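Local coordinates for cytochrome P450 (Bacillus megaterium, PDB 5L92), which binds heme and steroids such as corticosterone, and probably acts as a monooxygenase that inserts oxygen into its substrates at the heme iron, at residues A36-D41 and V49-G54; I118-L123 and L366-D371; Q290-I295 and P315-A320; P374-S379 and L398-N403. All coordinates share one frame; numbering follows the deposited sequence.

Contact 1 of 4, residues A36-D41 and V49-G54; sequences APVQWD and VFHYDG
Pro37 lies against the imidazole of His51, and this pair together with Phe50 makes up most of the contact. The proline ring covers one face of the histidine: its CG sits 4.1 Å from the centroid of the His51 ring, displaced toward the rim, in a CH-pi contact, while Pro37 CB comes 3.3 Å from His51 ND1. His51 can meet it because chi1 of 67° sets CG between its own backbone N and carbonyl carbon, which swings the ring back over the helix it precedes. The opposite face of the imidazole therefore rests on the backbone N of Gly54, 3.3 Å above the plane, and the ring is wedged between proline and helix start. ND1, buried here, has no polar partner in the model. His51 is the N-cap residue of helix 52-60, so the contact marks the point where the N-terminal beta hairpin of the P450 fold, strands 38-41 and 46-49, hands over to that helix. The backbones are tied by Phe50 N donating to Pro37 O at 2.8 Å, and Val49 CA-H points at the same oxygen. Beyond it, Val38 and Val49 form an antiparallel non-hydrogen-bonded pair, their CG2 methyls 4.2 Å apart; Val38 CG2 also reaches the edge of the His51 ring near CE1. Phe50 CD2 lies 3.5 Å from Pro37 O, and the ring stacks on Trp316.

Contact 2 of 4, residues I118-L123 and L366-D371; sequences ITNELL and LAELID
This is a helix-helix packing contact between helix 112-125 and helix 355-372, on the side of the molecule away from the heme and steroid sites, with Glu368 reaching toward Thr119, Asn120 and Leu123. The local axes come no closer than 10.5 Å and cross at -40°, so the gap is bridged by side chains and backbone stays well separated. Glu368 gives the largest share of the surface, and it does so mainly with its aliphatic part. With CG anti to the backbone N (chi1 -175°), the chain first extends toward the other helix and then bends at chi2; the bend exposes CG to Leu123, whose CD1 lies 3.4 Å from Glu368 CG. Thr119 turns its methyl inward, CG2 standing 4.0 Å from Glu368 CB, while its hydroxyl bonds back to Ile115 O in its own helix. In the P450 fold, helix 355-372 is the long helix that follows the heme-ligating cysteine loop, known as helix L, and here its C-terminal half packs against helix 112-125, from much earlier in the sequence. At the outer edge, Asn120 OD1 approaches the Glu368 carboxylate, 3.6 Å from its CD, with amide and carboxylate planes nearly perpendicular at 83°. The carboxylate is engaged instead by Arg372, which forms a salt bridge to OE2 from the next turn of the same helix. On the inner side, Leu123 CD2 and Leu369 CD2 meet at 4.1 Å, and both leucines also touch Leu138 of helix 134-139.

Contact 3 of 4, residues Q290-I295 and P315-A320; sequences QALHRI and PWMGSA. With HEM (protoporphyrin IX containing Fe), chain C.
Leu292 and Met317 come together through their torsions: Leu292 CG is turned anti to its carbonyl carbon (chi1 -62°), while the Met317 chain, bent at both chi2 and chi3, folds its thioether back across the leucine. Met317 SD lies 3.6 Å from Leu292 CG, and its CE meets Leu292 CD1 at the same separation. Both side chains belong to the heme pocket of this cytochrome P450, where the end of strand 312-315 and the approach to strand 294-296, parts of the mixed sheet, lie beside the heme; Leu292 CD1 and Arg294 reach one propionate. The backbones run nearly opposite, and two bonds join them. Leu292 N donates to Pro315 O at 3.1 Å, and Gly318 N, in the first turn of helix 317-320, donates to Gln290 O at 2.8 Å. Between these bonds Ala291 puts its CB over one face of the indole of Trp316, 3.9 Å from the centroid of the six-membered ring, a CH-pi contact; the indole NE1 is bonded to Asp48. Arg294, bent at chi2, reaches the heme with two nitrogens, the carboxylate carbon CGA lying in the guanidinium plane at its edge. This paired geometry probably helps neutralise the propionate, and NH1 is steadied by a further bond to His293 O. Arg294 NH1 donates to heme O2A at 3.0 Å and Arg294 NH2 to heme O1A at 2.9 Å.

Contact 4 of 4, residues P374-S379 and L398-N403; sequences PQMDWS and LLIRKN
Asp377 O receives the backbone N of Arg401 at 2.8 Å, and the same oxygen is also approached by Ile400 CA-H. The return bond, Asp377 N to Arg401 O at 3.1 Å, completes an antiparallel hydrogen-bonded pair. Next comes the non-hydrogen-bonded pair of Trp378 with Ile400, followed by Ser379 N bonding to Leu399 O at 3.2 Å. Strand 377-378 is thereby the edge of a small antiparallel sheet of the P450 fold, with 399-401 in the middle and 131-133 beyond; Arg401 reaches Asp131 across it in a salt bridge. At the other end Asn403 ND2 gives a bent bond to Gln375 O at 3.0 Å, tilted from both the amide and carbonyl planes, and a water links Gln375 N with Lys402 O. On the buried face Met376 CB packs 3.8 Å from Ile400 CG2; this methyl, anti to the Ile400 backbone N, is the branch that reaches Met376. Leu398 CD1 touches the edge of the Trp378 indole, 4.2 Å from CZ3, and that indole also meets Tyr256 edge-to-face. Lys262 holds the Asp377 carboxylate by a salt bridge.

Overall arrangement
From the N terminus, contact 1 closes first, over the seven residues between 36-41 and 49-54, which include most of strand 46-49, before any other contact opens. Contact 2 opens next at 118-123 and shuts only at 366-371, a loop of more than 240 residues within which contact 3 both opens and closes. Contact 4 then closes a short loop near the C terminus, directly after helix 355-372. Contacts 1 and 3 touch and share the mixed sheet: Phe50 O bonds Ser319 OG and Val49 O bonds Trp316 N. Across the chain's centre, contacts 2 and 4 adjoin where Met376 CE packs near Leu369 O, tying helix 355-372 to the small three-stranded sheet.

Contact 1 of 4, residues A36-D41 and V49-G54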
# COMPACT_ATOMS: atom_id res chain seq x y z
N ALA A 36 -24.80 9.30 7.16
CA ALA A 36 -24.04 10.56 7.19
C ALA A 36 -22.63 10.26 6.69
O ALA A 36 -21.71 9.99 7.47
CB ALA A 36 -24.01 11.15 8.60
N PRO A 37 -22.42 10.31 5.37
CA PRO A 37 -21.12 9.91 4.82
C PRO A 37 -19.98 10.87 5.15
O PRO A 37 -18.83 10.51 4.93
CB PRO A 37 -21.39 9.86 3.32
CG PRO A 37 -22.49 10.87 3.12
CD PRO A 37 -23.38 10.64 4.30
N VAL A 38 -20.27 12.07 5.63
CA VAL A 38 -19.25 13.01 6.11
C VAL A 38 -19.58 13.29 7.55
O VAL A 38 -20.64 13.86 7.84
CB VAL A 38 -19.22 14.31 5.29
CG1 VAL A 38 -18.34 15.40 5.96
CG2 VAL A 38 -18.75 14.01 3.88
N GLN A 39 -18.71 12.91 8.48
CA GLN A 39 -19.06 13.19 9.86
C GLN A 39 -17.85 13.28 10.77
O GLN A 39 -16.83 12.60 10.58
CB GLN A 39 -20.08 12.17 10.41
CG GLN A 39 -19.62 10.80 10.79
CD GLN A 39 -20.81 9.94 11.26
OE1 GLN A 39 -21.27 9.02 10.56
NE2 GLN A 39 -21.35 10.28 12.43
N TRP A 40 -17.97 14.20 11.72
CA TRP A 40 -16.92 14.44 12.69
C TRP A 40 -16.99 13.35 13.74
O TRP A 40 -18.05 13.09 14.33
CB TRP A 40 -17.08 15.82 13.32
CG TRP A 40 -16.09 16.11 14.42
CD1 TRP A 40 -16.32 16.13 15.77
CD2 TRP A 40 -14.72 16.46 14.25
NE1 TRP A 40 -15.18 16.46 16.45
CE2 TRP A 40 -14.17 16.67 15.55
CE3 TRP A 40 -13.89 16.60 13.14
CZ2 TRP A 40 -12.84 17.02 15.76
CZ3 TRP A 40 -12.53 16.96 13.36
CH2 TRP A 40 -12.04 17.16 14.65
N ASP A 41 -15.86 12.69 13.95
CA ASP A 41 -15.73 11.71 15.02
C ASP A 41 -15.01 12.34 16.20
O ASP A 41 -13.82 12.67 16.11
CB ASP A 41 -14.97 10.46 14.58
CG ASP A 41 -15.14 9.36 15.57
OD1 ASP A 41 -16.29 8.87 15.68
OD2 ASP A 41 -14.18 9.07 16.30
N VAL A 49 -14.93 10.47 5.79
CA VAL A 49 -15.61 10.64 4.49
C VAL A 49 -15.78 9.25 3.86
O VAL A 49 -14.79 8.60 3.49
CB VAL A 49 -14.82 11.57 3.58
CG1 VAL A 49 -15.46 11.69 2.21
CG2 VAL A 49 -14.69 12.96 4.24
N PHE A 50 -17.03 8.82 3.71
CA PHE A 50 -17.32 7.43 3.36
C PHE A 50 -17.88 7.22 1.97
O PHE A 50 -17.87 6.08 1.50
CB PHE A 50 -18.31 6.83 4.37
CG PHE A 50 -17.77 6.69 5.77
CD1 PHE A 50 -16.96 5.63 6.12
CD2 PHE A 50 -18.11 7.60 6.76
CE1 PHE A 50 -16.46 5.49 7.43
CE2 PHE A 50 -17.63 7.45 8.06
CZ PHE A 50 -16.80 6.40 8.39
N HIS A 51 -18.43 8.23 1.33
CA HIS A 51 -19.05 8.02 0.04
C HIS A 51 -18.07 8.38 -1.06
O HIS A 51 -17.14 9.17 -0.87
CB HIS A 51 -20.35 8.81 -0.11
CG HIS A 51 -20.18 10.30 -0.13
ND1 HIS A 51 -19.49 11.00 0.85
CD2 HIS A 51 -20.66 11.23 -0.99
CE1 HIS A 51 -19.54 12.29 0.57
NE2 HIS A 51 -20.24 12.45 -0.54
N TYR A 52 -18.30 7.75 -2.21
CA TYR A 52 -17.35 7.80 -3.32
C TYR A 52 -17.07 9.22 -3.76
O TYR A 52 -15.92 9.60 -3.99
CB TYR A 52 -17.89 6.99 -4.50
CG TYR A 52 -16.98 6.86 -5.69
CD1 TYR A 52 -16.75 7.93 -6.56
CD2 TYR A 52 -16.35 5.66 -5.97
CE1 TYR A 52 -15.92 7.78 -7.65
CE2 TYR A 52 -15.53 5.51 -7.04
CZ TYR A 52 -15.32 6.56 -7.89
OH TYR A 52 -14.49 6.36 -8.96
N ASP A 53 -18.13 10.01 -3.89
CA ASP A 53 -17.96 11.36 -4.41
C ASP A 53 -17.18 12.21 -3.42
O ASP A 53 -16.39 13.06 -3.83
CB ASP A 53 -19.34 11.98 -4.69
CG ASP A 53 -19.25 13.35 -5.38
OD1 ASP A 53 -18.85 13.38 -6.57
OD2 ASP A 53 -19.57 14.37 -4.74
N GLY A 54 -17.38 11.95 -2.13
CA GLY A 54 -16.61 12.65 -1.11
C GLY A 54 -15.15 12.26 -1.12
O GLY A 54 -14.26 13.13 -1.05

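Contact 2 of 4, residues I118-L123 and L366-D371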
# COMPACT_ATOMS: atom_id res chain seq x y z
N ILE A 118 12.35 -14.40 -9.76
CA ILE A 118 12.25 -14.37 -8.31
C ILE A 118 11.08 -15.22 -7.86
O ILE A 118 11.19 -16.01 -6.91
CB ILE A 118 12.12 -12.92 -7.81
CG1 ILE A 118 13.37 -12.13 -8.23
CG2 ILE A 118 11.95 -12.93 -6.28
CD1 ILE A 118 13.18 -10.67 -8.18
N THR A 119 9.95 -15.11 -8.58
CA THR A 119 8.77 -15.90 -8.26
C THR A 119 9.11 -17.38 -8.27
O THR A 119 8.85 -18.10 -7.30
CB THR A 119 7.64 -15.58 -9.26
OG1 THR A 119 7.21 -14.23 -9.08
CG2 THR A 119 6.45 -16.49 -9.07
N ASN A 120 9.75 -17.84 -9.36
CA ASN A 120 10.09 -19.26 -9.47
C ASN A 120 11.12 -19.67 -8.44
O ASN A 120 11.06 -20.78 -7.89
CB ASN A 120 10.59 -19.59 -10.89
CG ASN A 120 9.47 -19.52 -11.93
OD1 ASN A 120 8.28 -19.78 -11.64
ND2 ASN A 120 9.83 -19.18 -13.15
N GLU A 121 12.09 -18.80 -8.15
CA GLU A 121 13.06 -19.13 -7.11
C GLU A 121 12.37 -19.29 -5.76
O GLU A 121 12.63 -20.26 -5.04
CB GLU A 121 14.15 -18.04 -7.04
CG GLU A 121 15.23 -18.31 -5.96
CD GLU A 121 16.26 -17.18 -5.78
OE1 GLU A 121 15.95 -16.00 -6.09
OE2 GLU A 121 17.38 -17.47 -5.30
N LEU A 122 11.48 -18.35 -5.40
CA LEU A 122 10.76 -18.47 -4.12
C LEU A 122 9.90 -19.74 -4.07
O LEU A 122 9.90 -20.47 -3.06
CB LEU A 122 9.90 -17.23 -3.91
CG LEU A 122 10.72 -16.00 -3.57
CD1 LEU A 122 9.80 -14.82 -3.64
CD2 LEU A 122 11.38 -16.12 -2.19
N LEU A 123 9.16 -20.02 -5.14
CA LEU A 123 8.37 -21.24 -5.17
C LEU A 123 9.27 -22.47 -5.01
O LEU A 123 8.96 -23.39 -4.25
CB LEU A 123 7.56 -21.29 -6.46
CG LEU A 123 6.34 -20.36 -6.47
CD1 LEU A 123 5.81 -20.13 -7.88
CD2 LEU A 123 5.28 -20.95 -5.60
N LEU A 366 0.69 -14.24 -8.96
CA LEU A 366 -0.57 -14.95 -8.76
C LEU A 366 -0.80 -15.98 -9.87
O LEU A 366 -1.27 -17.09 -9.58
CB LEU A 366 -1.71 -13.97 -8.68
CG LEU A 366 -1.76 -13.18 -7.36
CD1 LEU A 366 -2.67 -11.99 -7.50
CD2 LEU A 366 -2.15 -14.05 -6.19
N ALA A 367 -0.46 -15.64 -11.12
CA ALA A 367 -0.67 -16.56 -12.24
C ALA A 367 0.13 -17.84 -12.03
O ALA A 367 -0.35 -18.94 -12.32
CB ALA A 367 -0.27 -15.89 -13.56
N GLU A 368 1.33 -17.70 -11.49
CA GLU A 368 2.17 -18.86 -11.27
C GLU A 368 1.65 -19.68 -10.10
O GLU A 368 1.59 -20.91 -10.17
CB GLU A 368 3.60 -18.40 -11.06
CG GLU A 368 4.60 -19.49 -10.94
CD GLU A 368 4.78 -20.26 -12.23
OE1 GLU A 368 4.55 -19.68 -13.32
OE2 GLU A 368 5.15 -21.45 -12.16
N LEU A 369 1.24 -19.02 -9.02
CA LEU A 369 0.63 -19.75 -7.92
C LEU A 369 -0.56 -20.57 -8.40
O LEU A 369 -0.73 -21.74 -8.03
CB LEU A 369 0.18 -18.78 -6.84
CG LEU A 369 1.09 -18.60 -5.66
CD1 LEU A 369 0.39 -17.62 -4.75
CD2 LEU A 369 1.34 -19.93 -4.99
N ILE A 370 -1.45 -19.93 -9.15
CA ILE A 370 -2.68 -20.59 -9.57
C ILE A 370 -2.36 -21.72 -10.54
O ILE A 370 -3.00 -22.77 -10.51
CB ILE A 370 -3.65 -19.55 -10.17
CG1 ILE A 370 -4.10 -18.58 -9.08
CG2 ILE A 370 -4.83 -20.24 -10.80
CD1 ILE A 370 -4.70 -17.32 -9.65
N ASP A 371 -1.35 -21.53 -11.39
CA ASP A 371 -1.03 -22.55 -12.39
C ASP A 371 -0.44 -23.79 -11.74
O ASP A 371 -0.70 -24.91 -12.17
CB ASP A 371 -0.06 -21.98 -13.43
CG ASP A 371 0.18 -22.93 -14.59
OD1 ASP A 371 -0.66 -22.97 -15.53
OD2 ASP A 371 1.19 -23.65 -14.55

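Contact 3 of 4, residues Q290-I295 and P315-A320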
# COMPACT_ATOMS: atom_id res chain seq x y z
N GLN A 290 -6.93 1.21 3.14
CA GLN A 290 -8.37 1.44 3.32
C GLN A 290 -8.74 2.92 3.34
O GLN A 290 -9.89 3.26 3.00
CB GLN A 290 -8.86 0.81 4.62
CG GLN A 290 -8.95 -0.70 4.57
CD GLN A 290 -10.05 -1.19 3.65
OE1 GLN A 290 -11.21 -0.80 3.79
NE2 GLN A 290 -9.68 -2.00 2.68
N ALA A 291 -7.81 3.79 3.72
CA ALA A 291 -8.08 5.21 3.94
C ALA A 291 -6.75 5.97 3.92
O ALA A 291 -5.69 5.38 4.07
CB ALA A 291 -8.79 5.44 5.29
N LEU A 292 -6.85 7.28 3.77
CA LEU A 292 -5.72 8.20 3.76
C LEU A 292 -6.02 9.34 4.73
O LEU A 292 -7.06 9.33 5.42
CB LEU A 292 -5.48 8.72 2.33
CG LEU A 292 -5.13 7.60 1.34
CD1 LEU A 292 -5.12 8.08 -0.10
CD2 LEU A 292 -3.76 7.08 1.72
N HIS A 293 -5.12 10.31 4.80
CA HIS A 293 -5.27 11.47 5.68
C HIS A 293 -5.01 12.74 4.90
O HIS A 293 -4.15 12.77 4.03
CB HIS A 293 -4.32 11.41 6.87
CG HIS A 293 -4.72 10.43 7.92
ND1 HIS A 293 -4.50 9.07 7.80
CD2 HIS A 293 -5.34 10.60 9.11
CE1 HIS A 293 -4.96 8.45 8.86
NE2 HIS A 293 -5.48 9.35 9.68
N ARG A 294 -5.77 13.78 5.22
CA ARG A 294 -5.58 15.11 4.68
C ARG A 294 -5.82 16.11 5.82
O ARG A 294 -6.42 15.78 6.85
CB ARG A 294 -6.50 15.42 3.50
CG ARG A 294 -6.31 14.51 2.22
CD ARG A 294 -4.99 14.80 1.59
NE ARG A 294 -4.77 14.23 0.25
CZ ARG A 294 -4.14 13.08 0.01
NH1 ARG A 294 -3.73 12.29 0.99
NH2 ARG A 294 -3.97 12.71 -1.24
N ILE A 295 -5.35 17.33 5.60
CA ILE A 295 -5.50 18.45 6.52
C ILE A 295 -6.20 19.56 5.76
O ILE A 295 -5.77 19.91 4.66
CB ILE A 295 -4.15 18.99 7.03
CG1 ILE A 295 -3.24 17.85 7.49
CG2 ILE A 295 -4.36 20.07 8.10
CD1 ILE A 295 -3.57 17.31 8.83
N PRO A 315 -10.45 10.24 4.26
CA PRO A 315 -11.23 9.62 3.18
C PRO A 315 -11.01 8.11 3.16
O PRO A 315 -9.88 7.62 3.12
CB PRO A 315 -10.70 10.30 1.92
CG PRO A 315 -9.30 10.73 2.28
CD PRO A 315 -9.39 11.13 3.73
N TRP A 316 -12.11 7.38 3.20
CA TRP A 316 -12.09 5.92 3.27
C TRP A 316 -12.29 5.33 1.88
O TRP A 316 -13.41 5.02 1.47
CB TRP A 316 -13.17 5.44 4.23
CG TRP A 316 -12.88 5.76 5.71
CD1 TRP A 316 -13.22 6.89 6.39
CD2 TRP A 316 -12.19 4.93 6.65
NE1 TRP A 316 -12.81 6.81 7.70
CE2 TRP A 316 -12.17 5.61 7.88
CE3 TRP A 316 -11.64 3.65 6.57
CZ2 TRP A 316 -11.59 5.06 9.03
CZ3 TRP A 316 -11.04 3.11 7.70
CH2 TRP A 316 -11.02 3.82 8.92
N MET A 317 -11.19 5.05 1.18
CA MET A 317 -11.35 4.42 -0.13
C MET A 317 -12.05 3.07 0.01
O MET A 317 -12.87 2.71 -0.84
CB MET A 317 -10.01 4.27 -0.83
CG MET A 317 -9.38 5.63 -1.16
SD MET A 317 -8.18 6.06 0.10
CE MET A 317 -6.90 4.96 -0.46
N GLY A 318 -11.77 2.32 1.09
CA GLY A 318 -12.46 1.06 1.32
C GLY A 318 -13.98 1.19 1.35
O GLY A 318 -14.70 0.32 0.85
N SER A 319 -14.48 2.28 1.93
CA SER A 319 -15.91 2.57 1.90
C SER A 319 -16.40 3.01 0.53
O SER A 319 -17.43 2.53 0.04
CB SER A 319 -16.22 3.65 2.94
OG SER A 319 -17.61 3.85 3.05
N ALA A 320 -15.69 3.96 -0.09
CA ALA A 320 -16.03 4.42 -1.43
C ALA A 320 -16.15 3.25 -2.40
O ALA A 320 -16.95 3.31 -3.34
CB ALA A 320 -14.97 5.39 -1.95
CHA HEM C . 1.16 6.75 -3.22
CHB HEM C . -1.40 2.64 -2.60
CHC HEM C . 2.31 -0.01 -4.12
CHD HEM C . 4.96 4.04 -4.25
C1A HEM C . 0.13 5.85 -2.97
C2A HEM C . -1.22 6.21 -2.62
C3A HEM C . -1.92 5.08 -2.44
C4A HEM C . -1.04 3.96 -2.69
CMA HEM C . -3.41 4.98 -2.06
CAA HEM C . -1.77 7.66 -2.47
CBA HEM C . -1.18 8.38 -1.25
CGA HEM C . -1.95 9.63 -0.90
O1A HEM C . -2.71 10.14 -1.73
O2A HEM C . -1.82 10.13 0.23
C1B HEM C . -0.67 1.55 -2.99
C2B HEM C . -1.12 0.17 -3.14
C3B HEM C . -0.07 -0.55 -3.55
C4B HEM C . 1.07 0.34 -3.66
CMB HEM C . -2.57 -0.31 -2.90
CAB HEM C . 0.04 -2.05 -3.91
CBB HEM C . -1.01 -2.78 -4.29
C1C HEM C . 3.36 0.86 -4.30
C2C HEM C . 4.70 0.50 -4.64
C3C HEM C . 5.42 1.61 -4.69
C4C HEM C . 4.58 2.72 -4.33
CMC HEM C . 5.24 -0.92 -4.97
CAC HEM C . 6.92 1.60 -5.01
CBC HEM C . 7.39 2.29 -6.05
C1D HEM C . 4.19 5.12 -3.98
C2D HEM C . 4.66 6.49 -3.93
C3D HEM C . 3.61 7.27 -3.66
C4D HEM C . 2.45 6.39 -3.50
CMD HEM C . 6.15 6.88 -4.17
CAD HEM C . 3.56 8.81 -3.50
CBD HEM C . 3.17 9.49 -4.82
CGD HEM C . 2.96 10.99 -4.70
O1D HEM C . 3.03 11.70 -5.73
O2D HEM C . 2.69 11.52 -3.59
NA HEM C . 0.23 4.47 -3.02
NB HEM C . 0.68 1.60 -3.30
NC HEM C . 3.32 2.23 -4.10
ND HEM C . 2.85 5.11 -3.68
FE HEM C . 1.78 3.34 -3.63

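Contact 4 of 4, residues P374-S379 and L398-N403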
# COMPACT_ATOMS: atom_id res chain seq x y z
N PRO A 374 -3.65 -25.62 -8.47
CA PRO A 374 -5.08 -25.36 -8.65
C PRO A 374 -6.04 -25.92 -7.60
O PRO A 374 -7.14 -25.49 -7.55
CB PRO A 374 -5.40 -25.98 -10.00
CG PRO A 374 -4.42 -27.02 -10.19
CD PRO A 374 -3.19 -26.49 -9.64
N GLN A 375 -5.60 -26.86 -6.80
CA GLN A 375 -6.42 -27.44 -5.79
C GLN A 375 -6.09 -26.91 -4.41
O GLN A 375 -6.48 -27.48 -3.43
CB GLN A 375 -6.31 -28.94 -5.85
CG GLN A 375 -6.70 -29.57 -7.16
CD GLN A 375 -8.00 -29.02 -7.69
OE1 GLN A 375 -9.03 -29.08 -7.04
NE2 GLN A 375 -7.95 -28.48 -8.88
N MET A 376 -5.39 -25.79 -4.34
CA MET A 376 -5.05 -25.18 -3.09
C MET A 376 -6.25 -24.81 -2.22
O MET A 376 -7.29 -24.48 -2.70
CB MET A 376 -4.11 -23.98 -3.29
CG MET A 376 -4.76 -22.63 -3.51
SD MET A 376 -3.63 -21.25 -3.68
CE MET A 376 -3.63 -21.06 -5.39
N ASP A 377 -6.07 -24.88 -0.92
CA ASP A 377 -7.10 -24.53 0.02
C ASP A 377 -6.48 -24.19 1.36
O ASP A 377 -5.31 -24.36 1.56
CB ASP A 377 -8.12 -25.65 0.14
CG ASP A 377 -9.52 -25.16 0.56
OD1 ASP A 377 -9.75 -24.00 0.77
OD2 ASP A 377 -10.40 -25.98 0.67
N TRP A 378 -7.29 -23.67 2.25
CA TRP A 378 -6.83 -23.33 3.56
C TRP A 378 -6.17 -24.53 4.19
O TRP A 378 -6.64 -25.61 4.06
CB TRP A 378 -7.97 -22.90 4.48
CG TRP A 378 -9.05 -22.10 3.92
CD1 TRP A 378 -10.23 -22.54 3.56
CD2 TRP A 378 -9.06 -20.70 3.72
NE1 TRP A 378 -10.99 -21.54 3.11
CE2 TRP A 378 -10.29 -20.39 3.21
CE3 TRP A 378 -8.15 -19.69 3.91
CZ2 TRP A 378 -10.64 -19.11 2.89
CZ3 TRP A 378 -8.49 -18.46 3.59
CH2 TRP A 378 -9.72 -18.16 3.09
N SER A 379 -5.09 -24.32 4.88
CA SER A 379 -4.45 -25.40 5.58
C SER A 379 -5.17 -25.60 6.89
O SER A 379 -5.81 -24.73 7.36
CB SER A 379 -2.98 -25.08 5.77
OG SER A 379 -2.56 -25.07 7.09
N LEU A 398 -0.85 -16.40 6.01
CA LEU A 398 -1.95 -16.98 5.24
C LEU A 398 -1.54 -18.41 4.87
O LEU A 398 -0.93 -18.65 3.82
CB LEU A 398 -2.26 -16.12 4.03
CG LEU A 398 -3.36 -16.57 3.06
CD1 LEU A 398 -4.61 -16.91 3.75
CD2 LEU A 398 -3.66 -15.49 2.08
N LEU A 399 -1.86 -19.35 5.76
CA LEU A 399 -1.40 -20.73 5.59
C LEU A 399 -2.30 -21.46 4.61
O LEU A 399 -3.52 -21.55 4.81
CB LEU A 399 -1.34 -21.47 6.92
CG LEU A 399 -0.44 -20.78 7.94
CD1 LEU A 399 -0.35 -21.58 9.24
CD2 LEU A 399 0.93 -20.51 7.37
N ILE A 400 -1.68 -21.97 3.55
CA ILE A 400 -2.36 -22.67 2.47
C ILE A 400 -1.78 -24.08 2.33
O ILE A 400 -0.57 -24.28 2.47
CB ILE A 400 -2.22 -21.87 1.16
CG1 ILE A 400 -2.98 -20.54 1.24
CG2 ILE A 400 -2.61 -22.68 -0.03
CD1 ILE A 400 -4.44 -20.64 1.36
N ARG A 401 -2.64 -25.03 2.01
CA ARG A 401 -2.28 -26.39 1.72
C ARG A 401 -2.35 -26.52 0.19
O ARG A 401 -3.33 -26.20 -0.41
CB ARG A 401 -3.23 -27.35 2.41
CG ARG A 401 -3.15 -28.78 1.94
CD ARG A 401 -3.56 -29.80 2.96
NE ARG A 401 -2.64 -29.82 4.05
CZ ARG A 401 -2.74 -30.60 5.08
NH1 ARG A 401 -3.71 -31.45 5.16
NH2 ARG A 401 -1.87 -30.55 6.01
N LYS A 402 -1.27 -26.98 -0.42
CA LYS A 402 -1.17 -27.11 -1.86
C LYS A 402 -2.06 -28.14 -2.52
O LYS A 402 -2.55 -27.92 -3.56
CB LYS A 402 0.22 -27.43 -2.27
CG LYS A 402 1.23 -26.38 -2.01
CD LYS A 402 2.59 -26.99 -2.02
CE LYS A 402 3.67 -25.97 -2.05
NZ LYS A 402 4.97 -26.64 -1.97
N ASN A 403 -2.25 -29.26 -1.87
CA ASN A 403 -3.07 -30.33 -2.38
C ASN A 403 -2.65 -30.92 -3.72
O ASN A 403 -3.47 -31.24 -4.54
CB ASN A 403 -4.52 -29.90 -2.45
CG ASN A 403 -5.13 -29.79 -1.10
OD1 ASN A 403 -5.08 -30.70 -0.31
ND2 ASN A 403 -5.66 -28.66 -0.83
O HOH W 1 -2.90 -27.95 -6.35